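Local coordinates for protein PmoF1 (Methylocystis sp. ATCC 49242, PDB 6P1E) that binds copper(II) through histidines at the interface of its dimer and probably serves as a PCu(A)C-family copper chaperone in a methane-oxidizing bacterium, at residues Met2-Val7 and Lys11-Trp16; Ala27-Phe32 and Leu101-Val106. All blocks are in the same frame, centred on the assembly; numbering follows the deposited sequence.

How the contacts relate
Along the chain the two contacts come in series: the hairpin of contact 1 (2-7 with 11-16) closes before strand 27-35 opens contact 2 (27-32 with 101-106). Their centres lie about 10 Å apart. Strand 10-18 of contact 1 and strand 27-35 of contact 2 are antiparallel neighbours in one sheet, joined by backbone pairs such as Trp-16 with Tyr-30 and Glu-13 with Phe-32. Phe-29 also packs on Pro-15, which carries the hydrophobic interior of contact 2 up to the hairpin. Contact 1 sits at the dimer face, where His-14 shares a copper with His-34 of the second subunit; the centre of contact 2 is about 3 Å from the centre of the chain.

Contact 1: residues Met2-Val7 and Lys11-Trp16; sequences MHEYDV and KVEHPW. With CU (copper (II) ion), chain E.
His-3 and His-14 extend together in one direction, and the edge of the His-3 ring is turned toward the face of His-14. This offset edge-to-face pair has centroids 5.7 Å apart and planes at 68°, with CD2 of His-3 lying 4.0 Å from CD2 of His-14. In the backbone, His-14 N donates to His-3 O at 2.6 Å, a short bond bent at the hydrogen (140°). With CG of His-14 anti to the backbone N (chi1 -157°), NE2 reaches copper at 2.0 Å; His-34 NE2 of the second subunit binds the same ion.

Further along, Tyr-5 and Val-12 form a hydrogen-bonded antiparallel pair. The Tyr-5 ring crosses Pro-15 at about a right angle, its edge meeting the proline where CE2 approaches CG at 3.8 Å, and its hydroxyl is hydrogen-bonded to Asp-116 N. Asp-6 lies alongside Lys-11, with OD1 3.2 Å from CG; NZ stays 4.5 Å from OD1, beyond a salt bridge.

Glu-13 belongs with His-34 to the site of another copper ion. Its OE2 lies 4.4 Å from Glu-4 OE1, a like-charge pair that the nearby cation would probably ease. The hairpin bond fixes the backbone of His-14, and the side chain carries NE2 to a copper shared between subunits, which suggests that copper binding and dimer formation are linked.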
ATOM      1  N   MET B   2      -3.222   8.292 -13.343  1.00 63.01           N
ATOM      2  CA  MET B   2      -3.245   6.837 -13.287  1.00 44.71           C
ATOM      3  C   MET B   2      -3.376   6.388 -11.830  1.00 21.43           C
ATOM      4  O   MET B   2      -4.407   6.606 -11.203  1.00 35.35           O
ATOM      5  CB  MET B   2      -1.985   6.259 -13.941  1.00 47.25           C
ATOM      6  CG  MET B   2      -0.715   7.019 -13.567  1.00 52.45           C
ATOM      7  SD  MET B   2       0.843   6.107 -13.610  1.00135.45           S
ATOM      8  CE  MET B   2       0.736   5.166 -12.087  1.00 41.01           C
ATOM      9  N   HIS B   3      -2.345   5.728 -11.312  1.00 21.95           N
ATOM     10  CA  HIS B   3      -2.303   5.291  -9.923  1.00 21.28           C
ATOM     11  C   HIS B   3      -1.474   6.223  -9.050  1.00 20.51           C
ATOM     12  O   HIS B   3      -1.231   5.926  -7.879  1.00 20.23           O
ATOM     13  CB  HIS B   3      -1.763   3.869  -9.840  1.00 24.97           C
ATOM     14  CG  HIS B   3      -2.700   2.855 -10.408  1.00 52.47           C
ATOM     15  ND1 HIS B   3      -3.535   3.131 -11.470  1.00 40.63           N
ATOM     16  CD2 HIS B   3      -2.961   1.578 -10.048  1.00 33.29           C
ATOM     17  CE1 HIS B   3      -4.260   2.065 -11.747  1.00 44.85           C
ATOM     18  NE2 HIS B   3      -3.930   1.106 -10.900  1.00 50.95           N
ATOM     19  N   GLU B   4      -1.006   7.323  -9.632  1.00 20.44           N
ATOM     20  CA  GLU B   4      -0.349   8.371  -8.860  1.00 19.60           C
ATOM     21  C   GLU B   4      -0.854   9.741  -9.291  1.00 18.82           C
ATOM     22  O   GLU B   4      -1.135   9.973 -10.467  1.00 19.65           O
ATOM     23  CB  GLU B   4       1.174   8.299  -8.988  1.00 20.99           C
ATOM     24  CG  GLU B   4       1.731   8.500 -10.384  1.00 25.70           C
ATOM     25  CD  GLU B   4       3.250   8.419 -10.407  1.00 48.82           C
ATOM     26  OE1 GLU B   4       3.881   8.797  -9.395  1.00 56.79           O
ATOM     27  OE2 GLU B   4       3.811   7.970 -11.428  1.00 57.48           O
ATOM     28  N   TYR B   5      -0.986  10.632  -8.315  1.00 17.45           N
ATOM     29  CA  TYR B   5      -1.520  11.969  -8.535  1.00 16.81           C
ATOM     30  C   TYR B   5      -0.575  13.008  -7.954  1.00 16.33           C
ATOM     31  O   TYR B   5      -0.152  12.903  -6.804  1.00 15.54           O
ATOM     32  CB  TYR B   5      -2.911  12.090  -7.915  1.00 15.78           C
ATOM     33  CG  TYR B   5      -3.876  11.068  -8.461  1.00 16.41           C
ATOM     34  CD1 TYR B   5      -4.686  11.364  -9.547  1.00 17.15           C
ATOM     35  CD2 TYR B   5      -3.966   9.801  -7.900  1.00 16.53           C
ATOM     36  CE1 TYR B   5      -5.565  10.428 -10.056  1.00 18.11           C
ATOM     37  CE2 TYR B   5      -4.840   8.858  -8.403  1.00 17.21           C
ATOM     38  CZ  TYR B   5      -5.639   9.178  -9.480  1.00 18.87           C
ATOM     39  OH  TYR B   5      -6.514   8.245  -9.987  1.00 24.24           O
ATOM     40  N   ASP B   6      -0.263  14.017  -8.757  1.00 17.00           N
ATOM     41  CA  ASP B   6       0.624  15.092  -8.335  1.00 16.78           C
ATOM     42  C   ASP B   6      -0.197  16.320  -7.991  1.00 15.75           C
ATOM     43  O   ASP B   6      -1.144  16.659  -8.701  1.00 16.21           O
ATOM     44  CB  ASP B   6       1.627  15.441  -9.437  1.00 18.73           C
ATOM     45  CG  ASP B   6       2.459  14.249  -9.874  1.00 38.99           C
ATOM     46  OD1 ASP B   6       3.122  13.635  -9.017  1.00 36.87           O
ATOM     47  OD2 ASP B   6       2.444  13.927 -11.080  1.00 61.09           O
ATOM     48  N   VAL B   7       0.142  16.961  -6.878  1.00 14.56           N
ATOM     49  CA  VAL B   7      -0.410  18.275  -6.561  1.00 13.88           C
ATOM     50  C   VAL B   7       0.671  19.097  -5.859  1.00 13.41           C
ATOM     51  O   VAL B   7       1.232  18.679  -4.844  1.00 12.59           O
ATOM     52  CB  VAL B   7      -1.693  18.164  -5.696  1.00 35.93           C
ATOM     53  CG1 VAL B   7      -1.426  17.434  -4.378  1.00 30.41           C
ATOM     54  CG2 VAL B   7      -2.297  19.542  -5.451  1.00 48.28           C
ATOM     55  N   LYS B  11       3.170  14.112  -3.995  1.00  9.61           N
ATOM     56  CA  LYS B  11       2.748  13.006  -4.842  1.00  9.51           C
ATOM     57  C   LYS B  11       1.922  12.056  -4.001  1.00 10.54           C
ATOM     58  O   LYS B  11       2.365  11.610  -2.942  1.00 10.07           O
ATOM     59  CB  LYS B  11       3.944  12.278  -5.457  1.00 16.15           C
ATOM     60  CG  LYS B  11       4.810  13.145  -6.353  1.00 36.00           C
ATOM     61  CD  LYS B  11       5.642  12.298  -7.303  1.00 53.14           C
ATOM     62  CE  LYS B  11       6.525  13.161  -8.189  1.00 59.04           C
ATOM     63  NZ  LYS B  11       7.454  12.356  -9.030  1.00 68.68           N
ATOM     64  N   VAL B  12       0.721  11.756  -4.479  1.00  6.97           N
ATOM     65  CA  VAL B  12      -0.143  10.783  -3.831  1.00  6.08           C
ATOM     66  C   VAL B  12      -0.059   9.518  -4.661  1.00  6.82           C
ATOM     67  O   VAL B  12      -0.527   9.479  -5.799  1.00  8.95           O
ATOM     68  CB  VAL B  12      -1.599  11.274  -3.741  1.00  9.02           C
ATOM     69  CG1 VAL B  12      -2.488  10.218  -3.093  1.00  9.72           C
ATOM     70  CG2 VAL B  12      -1.667  12.584  -2.970  1.00 12.66           C
ATOM     71  N   GLU B  13       0.508   8.473  -4.072  1.00  6.54           N
ATOM     72  CA  GLU B  13       0.815   7.268  -4.818  1.00  7.05           C
ATOM     73  C   GLU B  13      -0.076   6.117  -4.378  1.00  5.17           C
ATOM     74  O   GLU B  13      -0.302   5.886  -3.192  1.00  7.08           O
ATOM     75  CB  GLU B  13       2.298   6.914  -4.656  1.00  9.61           C
ATOM     76  CG  GLU B  13       3.217   8.015  -5.179  1.00  9.67           C
ATOM     77  CD  GLU B  13       4.693   7.671  -5.096  1.00 30.81           C
ATOM     78  OE1 GLU B  13       5.020   6.517  -4.767  1.00 17.80           O
ATOM     79  OE2 GLU B  13       5.530   8.560  -5.363  1.00 19.75           O
ATOM     80  N   HIS B  14      -0.599   5.434  -5.388  1.00  5.57           N
ATOM     81  CA  HIS B  14      -1.422   4.246  -5.236  1.00  7.54           C
ATOM     82  C   HIS B  14      -2.472   4.364  -4.134  1.00  5.39           C
ATOM     83  O   HIS B  14      -2.522   3.543  -3.213  1.00  5.58           O
ATOM     84  CB  HIS B  14      -0.556   3.021  -4.996  1.00  5.89           C
ATOM     85  CG  HIS B  14      -1.247   1.755  -5.370  1.00  7.41           C
ATOM     86  ND1 HIS B  14      -2.230   1.195  -4.587  1.00 11.74           N
ATOM     87  CD2 HIS B  14      -1.153   0.981  -6.474  1.00  8.39           C
ATOM     88  CE1 HIS B  14      -2.689   0.110  -5.177  1.00  9.00           C
ATOM     89  NE2 HIS B  14      -2.051  -0.044  -6.325  1.00  8.89           N
ATOM     90  N   PRO B  15      -3.322   5.393  -4.221  1.00  5.90           N
ATOM     91  CA  PRO B  15      -4.448   5.483  -3.291  1.00  6.92           C
ATOM     92  C   PRO B  15      -5.362   4.274  -3.414  1.00  7.81           C
ATOM     93  O   PRO B  15      -5.671   3.842  -4.526  1.00  8.00           O
ATOM     94  CB  PRO B  15      -5.166   6.760  -3.729  1.00  7.26           C
ATOM     95  CG  PRO B  15      -4.824   6.897  -5.173  1.00  9.22           C
ATOM     96  CD  PRO B  15      -3.419   6.387  -5.304  1.00  8.04           C
ATOM     97  N   TRP B  16      -5.782   3.729  -2.282  1.00  6.98           N
ATOM     98  CA  TRP B  16      -6.651   2.566  -2.285  1.00  8.19           C
ATOM     99  C   TRP B  16      -7.474   2.511  -1.014  1.00  9.42           C
ATOM    100  O   TRP B  16      -7.201   3.220  -0.052  1.00 10.02           O
ATOM    101  CB  TRP B  16      -5.849   1.272  -2.444  1.00  8.04           C
ATOM    102  CG  TRP B  16      -4.935   0.923  -1.294  1.00  7.57           C
ATOM    103  CD1 TRP B  16      -3.769   1.541  -0.950  1.00  6.68           C
ATOM    104  CD2 TRP B  16      -5.106  -0.153  -0.361  1.00  8.80           C
ATOM    105  NE1 TRP B  16      -3.209   0.926   0.145  1.00  7.55           N
ATOM    106  CE2 TRP B  16      -4.012  -0.121   0.525  1.00  8.44           C
ATOM    107  CE3 TRP B  16      -6.083  -1.138  -0.184  1.00 10.64           C
ATOM    108  CZ2 TRP B  16      -3.866  -1.028   1.571  1.00  9.88           C
ATOM    109  CZ3 TRP B  16      -5.937  -2.038   0.852  1.00 11.98           C
ATOM    110  CH2 TRP B  16      -4.838  -1.978   1.715  1.00 11.61           C
TER
HETATM  111 CU    CU E 203      -2.753  -1.531  -7.522  1.00 17.30          CU

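Contact 2: residues Ala27-Phe32 and Leu101-Val106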
ATOM      1  N   ALA B  27     -15.479   2.094   5.539  1.00 18.67           N
ATOM      2  CA  ALA B  27     -14.312   1.680   4.764  1.00 17.58           C
ATOM      3  C   ALA B  27     -13.087   2.435   5.263  1.00 16.84           C
ATOM      4  O   ALA B  27     -13.214   3.429   5.977  1.00 16.70           O
ATOM      5  CB  ALA B  27     -14.532   1.937   3.286  1.00 16.69           C
ATOM      6  N   SER B  28     -11.907   1.961   4.875  1.00 15.14           N
ATOM      7  CA  SER B  28     -10.654   2.589   5.271  1.00 14.72           C
ATOM      8  C   SER B  28      -9.851   2.957   4.035  1.00 16.56           C
ATOM      9  O   SER B  28      -9.653   2.116   3.164  1.00 15.11           O
ATOM     10  CB  SER B  28      -9.845   1.647   6.165  1.00 16.72           C
ATOM     11  OG  SER B  28     -10.552   1.345   7.354  1.00 19.91           O
ATOM     12  N   PHE B  29      -9.370   4.197   3.978  1.00 12.58           N
ATOM     13  CA  PHE B  29      -8.632   4.694   2.820  1.00 14.78           C
ATOM     14  C   PHE B  29      -7.154   4.813   3.146  1.00 11.18           C
ATOM     15  O   PHE B  29      -6.776   5.299   4.216  1.00 11.25           O
ATOM     16  CB  PHE B  29      -9.180   6.049   2.362  1.00 12.07           C
ATOM     17  CG  PHE B  29      -8.291   6.766   1.378  1.00 12.74           C
ATOM     18  CD1 PHE B  29      -8.370   6.492   0.023  1.00 12.47           C
ATOM     19  CD2 PHE B  29      -7.377   7.717   1.811  1.00 12.80           C
ATOM     20  CE1 PHE B  29      -7.556   7.150  -0.882  1.00 13.68           C
ATOM     21  CE2 PHE B  29      -6.562   8.378   0.912  1.00 12.72           C
ATOM     22  CZ  PHE B  29      -6.654   8.095  -0.437  1.00 11.11           C
ATOM     23  N   TYR B  30      -6.337   4.387   2.187  1.00 10.04           N
ATOM     24  CA  TYR B  30      -4.900   4.248   2.352  1.00  9.46           C
ATOM     25  C   TYR B  30      -4.189   4.832   1.142  1.00 10.12           C
ATOM     26  O   TYR B  30      -4.757   4.908   0.055  1.00  8.73           O
ATOM     27  CB  TYR B  30      -4.522   2.775   2.517  1.00  9.43           C
ATOM     28  CG  TYR B  30      -5.244   2.061   3.637  1.00 10.25           C
ATOM     29  CD1 TYR B  30      -5.049   2.425   4.962  1.00 12.61           C
ATOM     30  CD2 TYR B  30      -6.102   1.004   3.368  1.00 11.17           C
ATOM     31  CE1 TYR B  30      -5.702   1.766   5.984  1.00 13.41           C
ATOM     32  CE2 TYR B  30      -6.756   0.340   4.383  1.00 11.65           C
ATOM     33  CZ  TYR B  30      -6.552   0.724   5.690  1.00 14.27           C
ATOM     34  OH  TYR B  30      -7.207   0.063   6.704  1.00 15.75           O
ATOM     35  N   ALA B  31      -2.941   5.241   1.336  1.00  8.75           N
ATOM     36  CA  ALA B  31      -2.153   5.844   0.270  1.00  9.95           C
ATOM     37  C   ALA B  31      -0.730   6.061   0.747  1.00  8.94           C
ATOM     38  O   ALA B  31      -0.436   5.908   1.931  1.00  9.39           O
ATOM     39  CB  ALA B  31      -2.760   7.159  -0.187  1.00  8.25           C
ATOM     40  N   PHE B  32       0.151   6.373  -0.194  1.00  7.56           N
ATOM     41  CA  PHE B  32       1.501   6.803   0.124  1.00  7.65           C
ATOM     42  C   PHE B  32       1.649   8.243  -0.331  1.00  7.96           C
ATOM     43  O   PHE B  32       1.493   8.539  -1.515  1.00 10.15           O
ATOM     44  CB  PHE B  32       2.528   5.896  -0.550  1.00  8.70           C
ATOM     45  CG  PHE B  32       2.268   4.433  -0.335  1.00  9.32           C
ATOM     46  CD1 PHE B  32       2.869   3.758   0.709  1.00 10.35           C
ATOM     47  CD2 PHE B  32       1.409   3.737  -1.167  1.00  8.54           C
ATOM     48  CE1 PHE B  32       2.631   2.412   0.912  1.00  9.24           C
ATOM     49  CE2 PHE B  32       1.165   2.394  -0.968  1.00 12.04           C
ATOM     50  CZ  PHE B  32       1.776   1.732   0.075  1.00  9.26           C
ATOM     51  N   LEU B 101     -13.199   4.654  -6.764  1.00 20.29           N
ATOM     52  CA  LEU B 101     -13.898   5.595  -5.905  1.00 21.20           C
ATOM     53  C   LEU B 101     -13.266   6.960  -6.080  1.00 20.91           C
ATOM     54  O   LEU B 101     -12.096   7.160  -5.761  1.00 19.07           O
ATOM     55  CB  LEU B 101     -13.850   5.166  -4.437  1.00 25.99           C
ATOM     56  CG  LEU B 101     -14.617   6.102  -3.497  1.00 25.76           C
ATOM     57  CD1 LEU B 101     -16.117   5.963  -3.724  1.00 27.77           C
ATOM     58  CD2 LEU B 101     -14.271   5.846  -2.039  1.00 35.75           C
ATOM     59  N   GLU B 102     -14.055   7.900  -6.585  1.00 23.19           N
ATOM     60  CA  GLU B 102     -13.585   9.262  -6.753  1.00 23.40           C
ATOM     61  C   GLU B 102     -13.583   9.963  -5.408  1.00 23.05           C
ATOM     62  O   GLU B 102     -14.559   9.897  -4.659  1.00 24.63           O
ATOM     63  CB  GLU B 102     -14.456  10.026  -7.749  1.00 35.21           C
ATOM     64  CG  GLU B 102     -13.995  11.453  -7.989  1.00 39.33           C
ATOM     65  CD  GLU B 102     -14.735  12.119  -9.132  1.00 60.74           C
ATOM     66  OE1 GLU B 102     -15.899  12.526  -8.931  1.00 74.87           O
ATOM     67  OE2 GLU B 102     -14.152  12.237 -10.231  1.00 63.71           O
ATOM     68  N   MET B 103     -12.475  10.630  -5.111  1.00 21.40           N
ATOM     69  CA  MET B 103     -12.319  11.356  -3.862  1.00 21.17           C
ATOM     70  C   MET B 103     -11.566  12.640  -4.147  1.00 20.96           C
ATOM     71  O   MET B 103     -10.825  12.726  -5.126  1.00 20.42           O
ATOM     72  CB  MET B 103     -11.551  10.526  -2.826  1.00 21.50           C
ATOM     73  CG  MET B 103     -12.067   9.111  -2.615  1.00 19.40           C
ATOM     74  SD  MET B 103     -10.924   8.110  -1.639  1.00 21.93           S
ATOM     75  CE  MET B 103     -10.832   9.053  -0.121  1.00 23.77           C
ATOM     76  N   THR B 104     -11.741  13.627  -3.278  1.00 21.71           N
ATOM     77  CA  THR B 104     -10.951  14.843  -3.343  1.00 21.43           C
ATOM     78  C   THR B 104     -10.159  14.962  -2.054  1.00 20.11           C
ATOM     79  O   THR B 104     -10.729  15.000  -0.965  1.00 21.03           O
ATOM     80  CB  THR B 104     -11.829  16.097  -3.536  1.00 24.34           C
ATOM     81  OG1 THR B 104     -12.632  15.950  -4.713  1.00 26.54           O
ATOM     82  CG2 THR B 104     -10.962  17.343  -3.667  1.00 25.69           C
ATOM     83  N   LEU B 105      -8.839  15.009  -2.189  1.00 18.54           N
ATOM     84  CA  LEU B 105      -7.968  15.237  -1.048  1.00 17.84           C
ATOM     85  C   LEU B 105      -7.689  16.725  -0.956  1.00 20.15           C
ATOM     86  O   LEU B 105      -7.416  17.371  -1.967  1.00 18.78           O
ATOM     87  CB  LEU B 105      -6.663  14.448  -1.178  1.00 16.47           C
ATOM     88  CG  LEU B 105      -6.792  12.950  -1.461  1.00 21.03           C
ATOM     89  CD1 LEU B 105      -5.412  12.315  -1.573  1.00 19.63           C
ATOM     90  CD2 LEU B 105      -7.625  12.254  -0.397  1.00 30.12           C
ATOM     91  N   VAL B 106      -7.761  17.262   0.255  1.00 19.16           N
ATOM     92  CA  VAL B 106      -7.548  18.683   0.481  1.00 19.98           C
ATOM     93  C   VAL B 106      -6.312  18.878   1.344  1.00 19.38           C
ATOM     94  O   VAL B 106      -6.275  18.457   2.501  1.00 19.81           O
ATOM     95  CB  VAL B 106      -8.764  19.343   1.161  1.00 22.10           C
ATOM     96  CG1 VAL B 106      -8.567  20.850   1.260  1.00 23.12           C
ATOM     97  CG2 VAL B 106     -10.045  19.020   0.400  1.00 23.42           C
TER
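Over one face of the Phe-29 ring sits the methyl of Met-103, its CE 3.8 Å from the ring centroid and 20° off the normal, a CH-pi contact displaced toward the rim. Across the ring from the methyl, Trp-16 O stands obliquely above the other face, 3.5 Å from CD1 of Phe-29, while Pro-15 CB comes nearer the rim at CE1. The Met-103 sulfur approaches obliquely, with SD 3.5 Å from Phe-29 CD1, which makes this a Met-aromatic contact as well. A bend at chi3 (59°) folds the methionine's end so that both SD and CE meet the ring. Leu-105 adds a looser touch, CD2 to Phe-29 CE2 at 4.2 Å, again oblique. Ile-115 also packs against Phe-29.

Replacing Phe-29 by alanine is likely to leave the Met-103 thioether without its aromatic partner and a gap where the ring fills the space between the two strands. Met-103 also touches Val-46 of strand 41-47 and Ala-117 of strand 111-120. Phe-29 and Met-103 reach toward each other from alpha carbons 10.1 Å apart, with no hydrogen bond between the segments: these are strands of facing layers, consistent with the cupredoxin-like beta-sandwich of PCu(A)C domains.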